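Local coordinates for nucleosome assembly protein 1, putative (Plasmodium falciparum, PDB 3FS3), which probably acts as a histone chaperone of the malaria parasite, binding histones and chromatin and helping nucleosomes to assemble, at residues D131-I136 with K206-K211; R117-N122 with H127-H132; N141-D146 with L275-R280. One frame throughout, in Å; residues are numbered along the deposited sequence.

Interaction 1: residues D131-I136 with K206-K211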
ATOM      1  N   ASP A 131       1.010 -15.919  26.784  1.00 37.07           N
ATOM      2  CA  ASP A 131       1.737 -15.885  28.036  1.00 40.44           C
ATOM      3  C   ASP A 131       2.887 -16.900  28.057  1.00 39.30           C
ATOM      4  O   ASP A 131       3.972 -16.601  28.557  1.00 35.34           O
ATOM      5  CB  ASP A 131       0.751 -16.138  29.180  1.00 44.17           C
ATOM      6  CG  ASP A 131      -0.480 -15.241  29.083  1.00 48.87           C
ATOM      7  OD1 ASP A 131      -1.208 -15.336  28.069  1.00 50.46           O
ATOM      8  OD2 ASP A 131      -0.717 -14.438  30.013  1.00 50.76           O
ATOM      9  N   HIS A 132       2.661 -18.089  27.505  1.00 36.98           N
ATOM     10  CA  HIS A 132       3.716 -19.096  27.481  1.00 36.14           C
ATOM     11  C   HIS A 132       4.809 -18.739  26.479  1.00 34.31           C
ATOM     12  O   HIS A 132       5.928 -19.215  26.586  1.00 33.57           O
ATOM     13  CB  HIS A 132       3.151 -20.492  27.174  1.00 36.40           C
ATOM     14  CG  HIS A 132       2.110 -20.515  26.096  1.00 37.53           C
ATOM     15  ND1 HIS A 132       0.811 -20.106  26.307  1.00 38.83           N
ATOM     16  CD2 HIS A 132       2.165 -20.942  24.812  1.00 38.19           C
ATOM     17  CE1 HIS A 132       0.109 -20.287  25.202  1.00 36.90           C
ATOM     18  NE2 HIS A 132       0.907 -20.793  24.280  1.00 36.28           N
ATOM     19  N   ASP A 133       4.493 -17.894  25.506  1.00 34.39           N
ATOM     20  CA  ASP A 133       5.500 -17.507  24.535  1.00 33.36           C
ATOM     21  C   ASP A 133       6.514 -16.544  25.149  1.00 33.86           C
ATOM     22  O   ASP A 133       7.654 -16.462  24.697  1.00 33.45           O
ATOM     23  CB  ASP A 133       4.859 -16.826  23.324  1.00 34.33           C
ATOM     24  CG  ASP A 133       3.985 -17.762  22.515  1.00 35.37           C
ATOM     25  OD1 ASP A 133       4.377 -18.936  22.318  1.00 27.23           O
ATOM     26  OD2 ASP A 133       2.914 -17.306  22.059  1.00 34.55           O
ATOM     27  N   GLU A 134       6.100 -15.824  26.185  1.00 30.53           N
ATOM     28  CA  GLU A 134       6.969 -14.835  26.815  1.00 31.81           C
ATOM     29  C   GLU A 134       8.266 -15.361  27.430  1.00 28.43           C
ATOM     30  O   GLU A 134       9.303 -14.697  27.357  1.00 24.31           O
ATOM     31  CB  GLU A 134       6.164 -14.031  27.848  1.00 33.92           C
ATOM     32  CG  GLU A 134       4.929 -13.367  27.231  1.00 40.87           C
ATOM     33  CD  GLU A 134       4.208 -12.431  28.181  1.00 47.04           C
ATOM     34  OE1 GLU A 134       3.846 -12.871  29.291  1.00 52.51           O
ATOM     35  OE2 GLU A 134       3.997 -11.257  27.816  1.00 50.99           O
ATOM     36  N   GLU A 135       8.225 -16.546  28.026  1.00 26.52           N
ATOM     37  CA  GLU A 135       9.436 -17.089  28.627  1.00 30.80           C
ATOM     38  C   GLU A 135      10.449 -17.446  27.551  1.00 27.19           C
ATOM     39  O   GLU A 135      11.641 -17.556  27.824  1.00 27.81           O
ATOM     40  CB  GLU A 135       9.127 -18.309  29.511  1.00 35.18           C
ATOM     41  CG  GLU A 135       8.401 -19.455  28.844  1.00 44.92           C
ATOM     42  CD  GLU A 135       7.928 -20.491  29.857  1.00 53.74           C
ATOM     43  OE1 GLU A 135       7.189 -20.111  30.798  1.00 59.26           O
ATOM     44  OE2 GLU A 135       8.290 -21.679  29.721  1.00 53.84           O
ATOM     45  N   ILE A 136       9.980 -17.599  26.318  1.00 23.03           N
ATOM     46  CA  ILE A 136      10.886 -17.918  25.223  1.00 20.46           C
ATOM     47  C   ILE A 136      11.405 -16.625  24.573  1.00 18.29           C
ATOM     48  O   ILE A 136      12.600 -16.489  24.284  1.00 15.67           O
ATOM     49  CB  ILE A 136      10.182 -18.797  24.160  1.00 19.76           C
ATOM     50  CG1 ILE A 136       9.638 -20.065  24.823  1.00 23.67           C
ATOM     51  CG2 ILE A 136      11.172 -19.212  23.065  1.00 20.70           C
ATOM     52  CD1 ILE A 136       8.796 -20.928  23.895  1.00 20.44           C
ATOM     53  N   LYS A 206       9.643 -29.235  25.751  1.00 37.03           N
ATOM     54  CA  LYS A 206       9.590 -27.784  25.612  1.00 35.31           C
ATOM     55  C   LYS A 206       8.744 -27.264  24.461  1.00 35.50           C
ATOM     56  O   LYS A 206       8.486 -26.068  24.374  1.00 38.01           O
ATOM     57  CB  LYS A 206      11.012 -27.222  25.481  1.00 34.92           C
ATOM     58  CG  LYS A 206      11.659 -26.719  26.772  1.00 39.78           C
ATOM     59  CD  LYS A 206      11.817 -27.779  27.841  1.00 43.10           C
ATOM     60  CE  LYS A 206      10.634 -27.790  28.806  1.00 49.01           C
ATOM     61  NZ  LYS A 206      10.464 -26.496  29.529  1.00 49.69           N
ATOM     62  N   ASN A 207       8.303 -28.141  23.572  1.00 36.24           N
ATOM     63  CA  ASN A 207       7.507 -27.687  22.443  1.00 39.94           C
ATOM     64  C   ASN A 207       6.143 -27.155  22.892  1.00 45.50           C
ATOM     65  O   ASN A 207       5.189 -27.916  23.062  1.00 44.96           O
ATOM     66  CB  ASN A 207       7.335 -28.824  21.436  1.00 39.36           C
ATOM     67  CG  ASN A 207       6.723 -28.359  20.125  1.00 41.12           C
ATOM     68  OD1 ASN A 207       6.443 -27.175  19.932  1.00 37.52           O
ATOM     69  ND2 ASN A 207       6.517 -29.299  19.211  1.00 41.27           N
ATOM     70  N   ILE A 208       6.063 -25.840  23.077  1.00 49.15           N
ATOM     71  CA  ILE A 208       4.830 -25.183  23.501  1.00 51.90           C
ATOM     72  C   ILE A 208       3.704 -25.371  22.497  1.00 53.86           C
ATOM     73  O   ILE A 208       2.534 -25.220  22.839  1.00 55.43           O
ATOM     74  CB  ILE A 208       5.035 -23.673  23.692  1.00 52.41           C
ATOM     75  CG1 ILE A 208       5.583 -23.063  22.402  1.00 52.92           C
ATOM     76  CG2 ILE A 208       5.967 -23.419  24.862  1.00 54.86           C
ATOM     77  CD1 ILE A 208       5.787 -21.575  22.463  1.00 57.30           C
ATOM     78  N   LEU A 209       4.052 -25.690  21.255  1.00 55.69           N
ATOM     79  CA  LEU A 209       3.039 -25.894  20.227  1.00 57.85           C
ATOM     80  C   LEU A 209       2.219 -27.137  20.556  1.00 62.28           C
ATOM     81  O   LEU A 209       1.206 -27.416  19.912  1.00 63.67           O
ATOM     82  CB  LEU A 209       3.692 -26.051  18.851  1.00 54.47           C
ATOM     83  CG  LEU A 209       4.521 -24.878  18.323  1.00 53.02           C
ATOM     84  CD1 LEU A 209       5.044 -25.223  16.940  1.00 51.01           C
ATOM     85  CD2 LEU A 209       3.672 -23.616  18.265  1.00 50.70           C
ATOM     86  N   LYS A 210       2.673 -27.878  21.565  1.00 66.14           N
ATOM     87  CA  LYS A 210       2.007 -29.099  22.014  1.00 70.54           C
ATOM     88  C   LYS A 210       1.725 -29.056  23.514  1.00 74.00           C
ATOM     89  O   LYS A 210       2.457 -28.415  24.272  1.00 75.34           O
ATOM     90  CB  LYS A 210       2.879 -30.324  21.709  1.00 69.98           C
ATOM     91  CG  LYS A 210       2.639 -30.964  20.353  1.00 71.97           C
ATOM     92  CD  LYS A 210       2.842 -29.990  19.208  1.00 71.02           C
ATOM     93  CE  LYS A 210       2.469 -30.631  17.885  1.00 70.75           C
ATOM     94  NZ  LYS A 210       2.582 -29.676  16.751  1.00 73.64           N
ATOM     95  N   LYS A 211       0.660 -29.737  23.933  1.00 76.40           N
ATOM     96  CA  LYS A 211       0.285 -29.807  25.345  1.00 76.48           C
ATOM     97  C   LYS A 211      -0.981 -30.638  25.538  1.00 77.51           C
ATOM     98  O   LYS A 211      -1.143 -31.698  24.930  1.00 78.88           O
ATOM     99  CB  LYS A 211       0.061 -28.407  25.928  1.00 75.63           C
ATOM    100  CG  LYS A 211      -1.343 -27.848  25.725  1.00 74.67           C
ATOM    101  CD  LYS A 211      -1.681 -26.844  26.821  1.00 73.71           C
ATOM    102  CE  LYS A 211      -1.647 -27.504  28.199  1.00 72.68           C
ATOM    103  NZ  LYS A 211      -1.781 -26.527  29.313  1.00 71.78           N
TER

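Interaction 2: residues R117-N122 with H127-H132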
ATOM      1  N   ARG A 117       9.010  -6.797  24.928  1.00 24.49           N
ATOM      2  CA  ARG A 117       8.212  -5.620  25.242  1.00 26.58           C
ATOM      3  C   ARG A 117       7.881  -4.785  24.020  1.00 28.63           C
ATOM      4  O   ARG A 117       6.772  -4.274  23.901  1.00 32.93           O
ATOM      5  CB  ARG A 117       8.900  -4.782  26.314  1.00 28.34           C
ATOM      6  CG  ARG A 117       8.874  -5.478  27.660  1.00 37.14           C
ATOM      7  CD  ARG A 117       9.464  -4.652  28.784  1.00 41.15           C
ATOM      8  NE  ARG A 117       9.569  -5.445  30.007  1.00 47.89           N
ATOM      9  CZ  ARG A 117      10.263  -5.086  31.083  1.00 48.44           C
ATOM     10  NH1 ARG A 117      10.926  -3.933  31.097  1.00 47.94           N
ATOM     11  NH2 ARG A 117      10.303  -5.883  32.143  1.00 45.25           N
ATOM     12  N   ALA A 118       8.830  -4.651  23.100  1.00 28.85           N
ATOM     13  CA  ALA A 118       8.560  -3.896  21.886  1.00 28.20           C
ATOM     14  C   ALA A 118       7.424  -4.608  21.145  1.00 29.79           C
ATOM     15  O   ALA A 118       6.455  -3.974  20.725  1.00 31.02           O
ATOM     16  CB  ALA A 118       9.816  -3.830  21.005  1.00 27.80           C
ATOM     17  N   LEU A 119       7.543  -5.926  20.992  1.00 29.00           N
ATOM     18  CA  LEU A 119       6.513  -6.716  20.310  1.00 29.62           C
ATOM     19  C   LEU A 119       5.163  -6.623  21.033  1.00 29.56           C
ATOM     20  O   LEU A 119       4.118  -6.491  20.396  1.00 29.27           O
ATOM     21  CB  LEU A 119       6.937  -8.184  20.220  1.00 26.11           C
ATOM     22  CG  LEU A 119       8.138  -8.546  19.343  1.00 26.91           C
ATOM     23  CD1 LEU A 119       8.547  -9.985  19.605  1.00 21.45           C
ATOM     24  CD2 LEU A 119       7.787  -8.347  17.880  1.00 23.35           C
ATOM     25  N   ARG A 120       5.193  -6.691  22.360  1.00 29.25           N
ATOM     26  CA  ARG A 120       3.974  -6.604  23.164  1.00 32.66           C
ATOM     27  C   ARG A 120       3.253  -5.280  22.952  1.00 32.16           C
ATOM     28  O   ARG A 120       2.028  -5.253  22.844  1.00 34.49           O
ATOM     29  CB  ARG A 120       4.296  -6.756  24.657  1.00 36.96           C
ATOM     30  CG  ARG A 120       4.216  -8.179  25.190  1.00 37.07           C
ATOM     31  CD  ARG A 120       2.806  -8.723  25.046  1.00 43.48           C
ATOM     32  NE  ARG A 120       2.621  -9.990  25.751  1.00 45.69           N
ATOM     33  CZ  ARG A 120       1.608 -10.821  25.522  1.00 46.18           C
ATOM     34  NH1 ARG A 120       0.701 -10.509  24.608  1.00 43.01           N
ATOM     35  NH2 ARG A 120       1.507 -11.960  26.200  1.00 42.14           N
ATOM     36  N   ASN A 121       4.015  -4.191  22.887  1.00 27.63           N
ATOM     37  CA  ASN A 121       3.450  -2.862  22.699  1.00 29.95           C
ATOM     38  C   ASN A 121       2.918  -2.559  21.300  1.00 30.32           C
ATOM     39  O   ASN A 121       2.525  -1.427  21.014  1.00 32.77           O
ATOM     40  CB  ASN A 121       4.464  -1.788  23.113  1.00 30.78           C
ATOM     41  CG  ASN A 121       4.736  -1.793  24.611  1.00 34.01           C
ATOM     42  OD1 ASN A 121       3.845  -2.080  25.405  1.00 30.47           O
ATOM     43  ND2 ASN A 121       5.963  -1.466  25.002  1.00 35.72           N
ATOM     44  N   ASN A 122       2.918  -3.552  20.419  1.00 30.97           N
ATOM     45  CA  ASN A 122       2.377  -3.362  19.073  1.00 32.04           C
ATOM     46  C   ASN A 122       1.117  -4.216  18.986  1.00 32.25           C
ATOM     47  O   ASN A 122       1.184  -5.439  19.095  1.00 30.93           O
ATOM     48  CB  ASN A 122       3.388  -3.785  18.004  1.00 28.48           C
ATOM     49  CG  ASN A 122       2.773  -3.866  16.617  1.00 31.13           C
ATOM     50  OD1 ASN A 122       1.953  -4.741  16.343  1.00 35.37           O
ATOM     51  ND2 ASN A 122       3.164  -2.952  15.736  1.00 27.61           N
ATOM     52  N   HIS A 127      -1.286  -9.603  19.484  1.00 34.16           N
ATOM     53  CA  HIS A 127      -2.390 -10.556  19.379  1.00 38.40           C
ATOM     54  C   HIS A 127      -1.972 -12.006  19.165  1.00 35.59           C
ATOM     55  O   HIS A 127      -2.734 -12.918  19.484  1.00 35.04           O
ATOM     56  CB  HIS A 127      -3.352 -10.131  18.265  1.00 41.12           C
ATOM     57  CG  HIS A 127      -4.080  -8.859  18.559  1.00 48.68           C
ATOM     58  ND1 HIS A 127      -4.801  -8.175  17.604  1.00 48.65           N
ATOM     59  CD2 HIS A 127      -4.186  -8.136  19.700  1.00 50.40           C
ATOM     60  CE1 HIS A 127      -5.318  -7.086  18.143  1.00 51.52           C
ATOM     61  NE2 HIS A 127      -4.959  -7.038  19.413  1.00 51.73           N
ATOM     62  N   VAL A 128      -0.775 -12.229  18.628  1.00 30.00           N
ATOM     63  CA  VAL A 128      -0.319 -13.594  18.411  1.00 29.12           C
ATOM     64  C   VAL A 128       0.702 -14.063  19.451  1.00 31.76           C
ATOM     65  O   VAL A 128       1.278 -15.145  19.320  1.00 31.81           O
ATOM     66  CB  VAL A 128       0.259 -13.775  16.988  1.00 31.15           C
ATOM     67  CG1 VAL A 128      -0.858 -13.632  15.967  1.00 28.90           C
ATOM     68  CG2 VAL A 128       1.355 -12.748  16.715  1.00 28.32           C
ATOM     69  N   ILE A 129       0.906 -13.259  20.496  1.00 33.68           N
ATOM     70  CA  ILE A 129       1.851 -13.607  21.555  1.00 29.75           C
ATOM     71  C   ILE A 129       1.113 -14.036  22.802  1.00 32.63           C
ATOM     72  O   ILE A 129       0.369 -13.247  23.395  1.00 30.68           O
ATOM     73  CB  ILE A 129       2.762 -12.424  21.949  1.00 31.91           C
ATOM     74  CG1 ILE A 129       3.595 -11.970  20.749  1.00 31.32           C
ATOM     75  CG2 ILE A 129       3.692 -12.839  23.093  1.00 29.47           C
ATOM     76  CD1 ILE A 129       4.464 -10.764  21.044  1.00 35.01           C
ATOM     77  N   GLU A 130       1.340 -15.284  23.208  1.00 32.77           N
ATOM     78  CA  GLU A 130       0.696 -15.825  24.397  1.00 34.45           C
ATOM     79  C   GLU A 130       1.612 -15.763  25.617  1.00 37.01           C
ATOM     80  O   GLU A 130       2.828 -15.594  25.506  1.00 37.16           O
ATOM     81  CB  GLU A 130       0.265 -17.281  24.164  1.00 31.11           C
ATOM     82  CG  GLU A 130      -0.669 -17.494  22.981  1.00 34.15           C
ATOM     83  CD  GLU A 130      -1.842 -16.526  22.982  1.00 34.27           C
ATOM     84  OE1 GLU A 130      -2.383 -16.238  24.077  1.00 31.23           O
ATOM     85  OE2 GLU A 130      -2.226 -16.065  21.887  1.00 33.38           O
ATOM     86  N   ASP A 131       1.010 -15.919  26.784  1.00 37.07           N
ATOM     87  CA  ASP A 131       1.737 -15.885  28.036  1.00 40.44           C
ATOM     88  C   ASP A 131       2.887 -16.900  28.057  1.00 39.30           C
ATOM     89  O   ASP A 131       3.972 -16.601  28.557  1.00 35.34           O
ATOM     90  CB  ASP A 131       0.751 -16.138  29.180  1.00 44.17           C
ATOM     91  CG  ASP A 131      -0.480 -15.241  29.083  1.00 48.87           C
ATOM     92  OD1 ASP A 131      -1.208 -15.336  28.069  1.00 50.46           O
ATOM     93  OD2 ASP A 131      -0.717 -14.438  30.013  1.00 50.76           O
ATOM     94  N   HIS A 132       2.661 -18.089  27.505  1.00 36.98           N
ATOM     95  CA  HIS A 132       3.716 -19.096  27.481  1.00 36.14           C
ATOM     96  C   HIS A 132       4.809 -18.739  26.479  1.00 34.31           C
ATOM     97  O   HIS A 132       5.928 -19.215  26.586  1.00 33.57           O
ATOM     98  CB  HIS A 132       3.151 -20.492  27.174  1.00 36.40           C
ATOM     99  CG  HIS A 132       2.110 -20.515  26.096  1.00 37.53           C
ATOM    100  ND1 HIS A 132       0.811 -20.106  26.307  1.00 38.83           N
ATOM    101  CD2 HIS A 132       2.165 -20.942  24.812  1.00 38.19           C
ATOM    102  CE1 HIS A 132       0.109 -20.287  25.202  1.00 36.90           C
ATOM    103  NE2 HIS A 132       0.907 -20.793  24.280  1.00 36.28           N
TER

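Interaction 3: residues N141-D146 with L275-R280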
ATOM      1  N   ASN A 141      17.556 -11.878  21.004  1.00 21.93           N
ATOM      2  CA  ASN A 141      18.679 -10.936  20.967  1.00 22.68           C
ATOM      3  C   ASN A 141      18.514  -9.914  19.859  1.00 24.12           C
ATOM      4  O   ASN A 141      18.961  -8.774  19.981  1.00 24.27           O
ATOM      5  CB  ASN A 141      20.016 -11.649  20.724  1.00 23.43           C
ATOM      6  CG  ASN A 141      20.699 -12.087  22.009  1.00 26.54           C
ATOM      7  OD1 ASN A 141      20.334 -11.655  23.105  1.00 28.80           O
ATOM      8  ND2 ASN A 141      21.710 -12.934  21.878  1.00 22.55           N
ATOM      9  N   ASP A 142      17.879 -10.318  18.765  1.00 23.33           N
ATOM     10  CA  ASP A 142      17.737  -9.392  17.660  1.00 23.37           C
ATOM     11  C   ASP A 142      16.790  -9.904  16.592  1.00 21.62           C
ATOM     12  O   ASP A 142      16.626 -11.114  16.411  1.00 21.44           O
ATOM     13  CB  ASP A 142      19.126  -9.141  17.063  1.00 19.74           C
ATOM     14  CG  ASP A 142      19.158  -7.972  16.088  1.00 26.42           C
ATOM     15  OD1 ASP A 142      18.391  -7.003  16.268  1.00 25.85           O
ATOM     16  OD2 ASP A 142      19.978  -8.016  15.148  1.00 28.64           O
ATOM     17  N   ILE A 143      16.155  -8.962  15.905  1.00 23.42           N
ATOM     18  CA  ILE A 143      15.241  -9.255  14.809  1.00 21.01           C
ATOM     19  C   ILE A 143      15.751  -8.407  13.657  1.00 24.57           C
ATOM     20  O   ILE A 143      15.938  -7.197  13.808  1.00 22.90           O
ATOM     21  CB  ILE A 143      13.789  -8.838  15.114  1.00 22.27           C
ATOM     22  CG1 ILE A 143      13.292  -9.532  16.379  1.00 17.73           C
ATOM     23  CG2 ILE A 143      12.887  -9.227  13.939  1.00 15.70           C
ATOM     24  CD1 ILE A 143      11.838  -9.207  16.705  1.00 18.29           C
ATOM     25  N   ARG A 144      15.992  -9.042  12.513  1.00 27.88           N
ATOM     26  CA  ARG A 144      16.501  -8.337  11.341  1.00 31.20           C
ATOM     27  C   ARG A 144      15.754  -8.719  10.071  1.00 31.42           C
ATOM     28  O   ARG A 144      15.161  -9.793   9.981  1.00 31.92           O
ATOM     29  CB  ARG A 144      17.995  -8.637  11.147  1.00 33.51           C
ATOM     30  CG  ARG A 144      18.877  -8.191  12.308  1.00 41.28           C
ATOM     31  CD  ARG A 144      20.331  -8.670  12.179  1.00 45.33           C
ATOM     32  NE  ARG A 144      21.052  -8.049  11.067  1.00 48.53           N
ATOM     33  CZ  ARG A 144      21.070  -8.517   9.821  1.00 50.29           C
ATOM     34  NH1 ARG A 144      20.407  -9.624   9.514  1.00 48.22           N
ATOM     35  NH2 ARG A 144      21.756  -7.879   8.879  1.00 52.42           N
ATOM     36  N   CYS A 145      15.785  -7.821   9.094  1.00 32.58           N
ATOM     37  CA  CYS A 145      15.145  -8.060   7.807  1.00 33.02           C
ATOM     38  C   CYS A 145      16.213  -7.939   6.721  1.00 33.45           C
ATOM     39  O   CYS A 145      17.008  -6.998   6.719  1.00 33.92           O
ATOM     40  CB  CYS A 145      14.038  -7.042   7.553  1.00 31.06           C
ATOM     41  SG  CYS A 145      13.241  -7.221   5.928  1.00 44.18           S
ATOM     42  N   ASP A 146      16.227  -8.903   5.809  1.00 35.81           N
ATOM     43  CA  ASP A 146      17.187  -8.923   4.713  1.00 40.79           C
ATOM     44  C   ASP A 146      16.493  -9.254   3.401  1.00 42.66           C
ATOM     45  O   ASP A 146      15.440  -9.898   3.390  1.00 41.75           O
ATOM     46  CB  ASP A 146      18.260  -9.988   4.960  1.00 41.79           C
ATOM     47  CG  ASP A 146      19.288  -9.560   5.973  1.00 47.08           C
ATOM     48  OD1 ASP A 146      19.786 -10.438   6.714  1.00 49.71           O
ATOM     49  OD2 ASP A 146      19.613  -8.354   6.018  1.00 49.47           O
ATOM     50  N   LEU A 275       4.745  -8.265   8.069  1.00 30.28           N
ATOM     51  CA  LEU A 275       4.833  -6.910   7.559  1.00 31.53           C
ATOM     52  C   LEU A 275       5.015  -5.911   8.699  1.00 30.74           C
ATOM     53  O   LEU A 275       5.759  -4.945   8.577  1.00 28.20           O
ATOM     54  CB  LEU A 275       3.565  -6.574   6.772  1.00 33.61           C
ATOM     55  CG  LEU A 275       3.710  -5.479   5.717  1.00 38.12           C
ATOM     56  CD1 LEU A 275       4.610  -5.976   4.588  1.00 40.65           C
ATOM     57  CD2 LEU A 275       2.341  -5.120   5.167  1.00 42.96           C
ATOM     58  N   THR A 276       4.322  -6.151   9.806  1.00 30.32           N
ATOM     59  CA  THR A 276       4.406  -5.267  10.957  1.00 30.30           C
ATOM     60  C   THR A 276       5.797  -5.325  11.579  1.00 29.75           C
ATOM     61  O   THR A 276       6.344  -4.301  11.987  1.00 28.39           O
ATOM     62  CB  THR A 276       3.361  -5.645  12.022  1.00 30.19           C
ATOM     63  OG1 THR A 276       2.050  -5.560  11.451  1.00 40.99           O
ATOM     64  CG2 THR A 276       3.442  -4.708  13.210  1.00 31.73           C
ATOM     65  N   ILE A 277       6.365  -6.523  11.652  1.00 26.76           N
ATOM     66  CA  ILE A 277       7.693  -6.680  12.223  1.00 26.89           C
ATOM     67  C   ILE A 277       8.702  -5.988  11.325  1.00 27.87           C
ATOM     68  O   ILE A 277       9.559  -5.246  11.788  1.00 26.02           O
ATOM     69  CB  ILE A 277       8.071  -8.172  12.364  1.00 26.92           C
ATOM     70  CG1 ILE A 277       7.233  -8.808  13.477  1.00 25.51           C
ATOM     71  CG2 ILE A 277       9.575  -8.312  12.643  1.00 23.98           C
ATOM     72  CD1 ILE A 277       7.500 -10.285  13.702  1.00 23.86           C
ATOM     73  N   LYS A 278       8.568  -6.229  10.029  1.00 29.95           N
ATOM     74  CA  LYS A 278       9.452  -5.658   9.027  1.00 32.74           C
ATOM     75  C   LYS A 278       9.399  -4.139   8.923  1.00 32.45           C
ATOM     76  O   LYS A 278      10.430  -3.474   8.935  1.00 34.11           O
ATOM     77  CB  LYS A 278       9.118  -6.274   7.661  1.00 37.36           C
ATOM     78  CG  LYS A 278       9.718  -5.563   6.459  1.00 39.39           C
ATOM     79  CD  LYS A 278       9.447  -6.361   5.187  1.00 42.47           C
ATOM     80  CE  LYS A 278      10.053  -5.705   3.955  1.00 43.05           C
ATOM     81  NZ  LYS A 278       9.355  -4.438   3.585  1.00 41.70           N
ATOM     82  N   GLU A 279       8.197  -3.587   8.836  1.00 32.38           N
ATOM     83  CA  GLU A 279       8.050  -2.146   8.669  1.00 36.16           C
ATOM     84  C   GLU A 279       7.851  -1.328   9.936  1.00 33.89           C
ATOM     85  O   GLU A 279       8.065  -0.119   9.928  1.00 33.02           O
ATOM     86  CB  GLU A 279       6.889  -1.862   7.720  1.00 38.26           C
ATOM     87  CG  GLU A 279       6.929  -2.668   6.441  1.00 43.71           C
ATOM     88  CD  GLU A 279       5.880  -2.220   5.448  1.00 50.50           C
ATOM     89  OE1 GLU A 279       4.679  -2.240   5.800  1.00 50.63           O
ATOM     90  OE2 GLU A 279       6.259  -1.847   4.316  1.00 54.68           O
ATOM     91  N   ARG A 280       7.447  -1.979  11.019  1.00 32.58           N
ATOM     92  CA  ARG A 280       7.186  -1.273  12.263  1.00 32.57           C
ATOM     93  C   ARG A 280       8.123  -1.573  13.424  1.00 30.01           C
ATOM     94  O   ARG A 280       8.779  -0.670  13.936  1.00 32.81           O
ATOM     95  CB  ARG A 280       5.735  -1.522  12.689  1.00 35.03           C
ATOM     96  CG  ARG A 280       4.736  -0.550  12.062  1.00 44.18           C
ATOM     97  CD  ARG A 280       4.971   0.847  12.623  1.00 51.15           C
ATOM     98  NE  ARG A 280       3.889   1.778  12.320  1.00 55.57           N
ATOM     99  CZ  ARG A 280       3.733   2.957  12.918  1.00 55.24           C
ATOM    100  NH1 ARG A 280       4.590   3.347  13.849  1.00 53.61           N
ATOM    101  NH2 ARG A 280       2.717   3.742  12.589  1.00 61.15           N
TER

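Interaction 1: residues D131-I136 with K206-K211
Ile208, the second residue of a type I beta turn from Asn207 to Lys210, shows how a loop can dock on a helix through one branched side chain, here against His132, Asp133 and Ile136 of helix 131-137. The turn is shaped from within by an Asx turn: Asn207 OD1 accepts from Leu209 N at 3.1 Å, with the donor well above the plane of the amide carbonyl. Ile208 CG1 sits between the backbone N and the carbonyl carbon (chi1 56°), which sends its terminal CD1 toward Asp133 and Ile136. There Ile208 CD1 meets Ile136 CD1 tip to tip at 3.4 Å, tighter than usual for two methyl groups, and Ile208 CG2 flanks the same Ile136 CD1 at 3.9 Å. The Asp133 side chain crosses that of Ile208 at roughly a right angle, bringing OD1 to within 3.0 Å of Ile208 CD1. His132 is a looser neighbour: its ring carbon CD2 stands 4.1 Å from Ile208 CB, in an oblique approach.

The polar ends of these helix residues are turned to other parts of the chain. His132 NE2 is hydrogen-bonded to Asp235 O, Asp133 OD1 to Ser236 OG, and Asp133 OD2 to both Phe237 N and Glu130 N. Asp235, Ser236 and Phe237 thus supply most of these partners and Glu130 the remaining one, with Phe238 packed on Ile136. Between the two segments, Ile208 offers carbon to the helix, and the one polar atom its side chain closely meets is Asp133 OD1. With both oxygens already hydrogen-bonded, the buried carboxylate can probably accept the methyl at its side, and the two backbone amides at OD2 would favour its ionised form.

Interaction 2: residues R117-N122 with H127-H132
Arg120, in the last turn of helix 114-120, reaches over Ile129 where the chain doubles back through the short helix 123-126, whose N-cap is Asn122: its OD1 accepts from Val125 N. The CB atom of Arg120 leaves the helix alongside the second segment instead of facing it; the chain then bends by rotation about CB-CG (chi2 -62°) and runs extended through CD, which brings the head group across to Ile129. From NE onward the contact is close. NE lies 4.0 Å from Ile129 CG2 and gives its polar side to Glu134 OE2 in a salt bridge. CZ stands directly beneath the methyl group, with Ile129 CG2 3.8 Å above the guanidinium plane and over its centre, so that a branch of an aliphatic side chain covers one face of the cation. Both terminal nitrogens approach one carbonyl oxygen: Ile129 O is 3.0 Å from Arg120 NH1 and 3.3 Å from NH2. NH1 also has a weak hydrogen bond to Ser126 OG, while the edge of the group at NH2 comes up to the backbone N of Asp131. A flat charged head is therefore held between Glu134 of helix 131-137 and the loop around Ile129. The other branch of Ile129 points back to the helix backbone, where its CD1 rests 3.7 Å from Leu119 CB.

Interaction 3: residues N141-D146 with L275-R280
Apolar contact between strand 140-147 and helix 260-289 rests on two isoleucines, Ile143 and Ile277, whose side chains cross at about a right angle. In both residues CG2 is anti to the backbone N, and the two CG2 methyls meet at 3.7 Å. Ile282, further along the same helix, and Phe162 of the adjoining strand pack against both.

A second kind of contact joins sulfur to an aliphatic chain. Cys145 SG lies 3.9 Å from Lys278 CG and about as far from CD and CE, so the lysine methylenes pass alongside the sulfur. The ammonium end has its own partner, a cation-pi interaction with Phe158.

A salt bridge lies within the strand, away from the helix. Arg144 turns from the helix, and its NH1 bonds Asp146 OD1 at 3.0 Å on the syn side of the carboxylate, near the guanidinium plane and fairly straight (160°).

Strand and helix thus touch through Ile143 and Cys145, two residues apart and on the same face of the strand, as expected where a helix covers one face of an antiparallel sheet; this is the alpha/beta domain of the nucleosome assembly protein fold.

How the interactions relate
Following the chain from the N terminus, interaction 2 comes first, closing a short loop of four helical residues between 117-122 and 127-132. Its second segment runs straight into interaction 1, which shares Asp131 and His132 with it and closes a much longer loop at 206-211. Before that loop ends, the chain enters 141-146, which finds its partner only at 275-280; interactions 1 and 3 therefore cross, whereas 2 and 3 follow in series. Interactions 1 and 3 do not touch, their centres lying about 21 Å apart. Interaction 2 lies against both: Arg120 pairs with Glu134 of interaction 1, and Asn122 packs on Thr276, tying the short helices to the C-terminal helix and, through it, to the sheet.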